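Local coordinates for putative gamma-glutamylcyclotransferase YkqA (Bacillus subtilis, PDB 2QIK), which probably acts as a gamma-glutamylcyclotransferase, an acyltransferase that would release the gamma-glutamyl group of its substrate as a cyclised product, at residues R213-D218 and T231-Q236. Sequence-based numbering, arbitrary orientation.
Sequences RPAFVD and TFLVLQ
Arg213 and Leu233 form a hydrogen-bonded antiparallel pair in a beta hairpin: Arg213 N reaches Leu233 O at 2.9 Å, and Leu233 N returns a bond to Arg213 O, both donors in the plane of the carbonyl they meet. The second such pair, Ala215 and Thr231, differs in that each donor sits nearly 40° above its partner's carbonyl plane, not on a lone pair. Arg213 starts with CG set between its backbone N and carbonyl carbon (chi1 60°) and then runs extended to NE, crossing Leu235 at about a right angle. Its CB and CG meet Leu235 CD2, CG also lying 3.7 Å from Leu233 O, and CD comes closest to that methyl, 3.7 Å from Leu235 CD2. NE donates to a water in the guanidinium plane, which in turn donates to Val234 O; farther on, NH2 lies 3.9 Å from Leu233 CD1 and is hydrogen-bonded to Gln30 OE1. Cut back to alanine, Leu235 would lose CG and both methyls, which is likely to leave the Arg213 methylenes freer to turn. Leu233 CD1 also presses on Ala215 CB, a tight 3.5 Å. Ala215, Val217 and Leu233 all touch Gln30 of strand 25-34, Leu233 also touching strand 174-180, whereas Pro214 meets Glu117 of helix 115-122.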
loop_
_atom_site.group_PDB
_atom_site.type_symbol
_atom_site.label_atom_id
_atom_site.label_comp_id
_atom_site.label_asym_id
_atom_site.label_seq_id
_atom_site.Cartn_x
_atom_site.Cartn_y
_atom_site.Cartn_z
ATOM N N ARG A 213 -4.888 5.593 -1.601
ATOM C CA ARG A 213 -4.217 5.768 -0.308
ATOM C C ARG A 213 -2.723 5.505 -0.442
ATOM O O ARG A 213 -2.302 4.682 -1.274
ATOM C CB ARG A 213 -4.749 4.784 0.701
ATOM C CG ARG A 213 -4.626 3.362 0.423
ATOM C CD ARG A 213 -5.206 2.504 1.519
ATOM N NE ARG A 213 -4.964 1.165 1.313
ATOM C CZ ARG A 213 -3.867 0.465 1.841
ATOM N NH1 ARG A 213 -3.004 0.952 2.692
ATOM N NH2 ARG A 213 -3.777 -0.754 1.599
ATOM N N PRO A 214 -1.894 6.172 0.376
ATOM C CA PRO A 214 -0.518 5.753 0.529
ATOM C C PRO A 214 -0.482 4.346 1.080
ATOM O O PRO A 214 -1.351 3.951 1.883
ATOM C CB PRO A 214 0.042 6.784 1.503
ATOM C CG PRO A 214 -0.958 7.866 1.663
ATOM C CD PRO A 214 -2.263 7.247 1.350
ATOM N N ALA A 215 0.494 3.567 0.653
ATOM C CA ALA A 215 0.681 2.221 1.079
ATOM C C ALA A 215 2.140 1.883 1.019
ATOM O O ALA A 215 2.947 2.648 0.473
ATOM C CB ALA A 215 -0.155 1.266 0.229
ATOM N N PHE A 216 2.523 0.731 1.538
ATOM C CA PHE A 216 3.931 0.360 1.687
ATOM C C PHE A 216 4.152 -1.063 1.163
ATOM O O PHE A 216 3.322 -1.951 1.457
ATOM C CB PHE A 216 4.408 0.497 3.130
ATOM C CG PHE A 216 4.223 1.912 3.588
ATOM C CD1 PHE A 216 5.138 2.859 3.317
ATOM C CD2 PHE A 216 3.007 2.318 4.106
ATOM C CE1 PHE A 216 4.879 4.206 3.601
ATOM C CE2 PHE A 216 2.727 3.637 4.367
ATOM C CZ PHE A 216 3.708 4.550 4.134
ATOM N N VAL A 217 5.235 -1.235 0.444
ATOM C CA VAL A 217 5.633 -2.504 -0.103
ATOM C C VAL A 217 7.122 -2.627 -0.009
ATOM O O VAL A 217 7.865 -1.677 -0.003
ATOM C CB VAL A 217 5.166 -2.678 -1.585
ATOM C CG1 VAL A 217 3.688 -2.792 -1.649
ATOM C CG2 VAL A 217 5.692 -1.575 -2.500
ATOM N N ASP A 218 7.570 -3.880 0.019
ATOM C CA ASP A 218 9.023 -4.234 -0.021
ATOM C C ASP A 218 9.318 -4.752 -1.419
ATOM O O ASP A 218 8.594 -5.602 -1.944
ATOM C CB ASP A 218 9.392 -5.323 0.979
ATOM C CG ASP A 218 9.279 -4.901 2.418
ATOM O OD1 ASP A 218 8.987 -3.740 2.762
ATOM O OD2 ASP A 218 9.556 -5.770 3.291
ATOM N N THR A 231 3.989 3.401 -2.077
ATOM C CA THR A 231 3.217 3.322 -3.302
ATOM C C THR A 231 1.817 3.832 -3.022
ATOM O O THR A 231 1.558 4.297 -1.921
ATOM C CB THR A 231 3.316 1.873 -3.853
ATOM O OG1 THR A 231 2.881 1.882 -5.218
ATOM C CG2 THR A 231 2.476 0.905 -3.119
ATOM N N PHE A 232 0.947 3.820 -4.035
ATOM C CA PHE A 232 -0.408 4.274 -3.858
ATOM C C PHE A 232 -1.324 3.224 -4.403
ATOM O O PHE A 232 -1.051 2.619 -5.454
ATOM C CB PHE A 232 -0.644 5.629 -4.564
ATOM C CG PHE A 232 0.112 6.741 -3.957
ATOM C CD1 PHE A 232 1.388 7.023 -4.376
ATOM C CD2 PHE A 232 -0.419 7.479 -2.909
ATOM C CE1 PHE A 232 2.123 8.010 -3.781
ATOM C CE2 PHE A 232 0.292 8.486 -2.318
ATOM C CZ PHE A 232 1.577 8.745 -2.749
ATOM N N LEU A 233 -2.413 2.944 -3.650
ATOM C CA LEU A 233 -3.385 1.845 -4.034
ATOM C C LEU A 233 -4.803 2.402 -4.047
ATOM O O LEU A 233 -5.126 3.287 -3.264
ATOM C CB LEU A 233 -3.284 0.663 -3.060
ATOM C CG LEU A 233 -1.904 0.034 -2.956
ATOM C CD1 LEU A 233 -1.883 -0.964 -1.812
ATOM C CD2 LEU A 233 -1.453 -0.552 -4.274
ATOM N N VAL A 234 -5.608 1.899 -4.990
ATOM C CA VAL A 234 -6.966 2.356 -5.131
ATOM C C VAL A 234 -7.799 1.997 -3.928
ATOM O O VAL A 234 -7.751 0.892 -3.405
ATOM C CB VAL A 234 -7.584 1.750 -6.409
ATOM C CG1 VAL A 234 -9.068 2.014 -6.526
ATOM C CG2 VAL A 234 -6.903 2.284 -7.625
ATOM N N LEU A 235 -8.634 2.950 -3.484
ATOM C CA LEU A 235 -9.549 2.731 -2.377
ATOM C C LEU A 235 -10.856 2.092 -2.732
ATOM O O LEU A 235 -11.299 1.169 -2.029
ATOM C CB LEU A 235 -9.749 4.071 -1.623
ATOM C CG LEU A 235 -8.575 4.413 -0.764
ATOM C CD1 LEU A 235 -8.561 5.917 -0.400
ATOM C CD2 LEU A 235 -8.589 3.581 0.507
ATOM N N GLN A 236 -11.490 2.503 -3.802
ATOM C CA GLN A 236 -12.743 1.858 -4.215
ATOM C C GLN A 236 -12.497 1.079 -5.517
ATOM O O GLN A 236 -12.499 1.638 -6.633
ATOM C CB GLN A 236 -13.715 2.977 -4.501
ATOM C CG GLN A 236 -14.348 3.833 -3.363
ATOM C CD GLN A 236 -13.458 4.692 -2.405
ATOM O OE1 GLN A 236 -12.894 5.866 -2.713
ATOM N NE2 GLN A 236 -13.461 4.178 -1.137
HETATM O O HOH W 1 -6.915 0.156 -0.741
#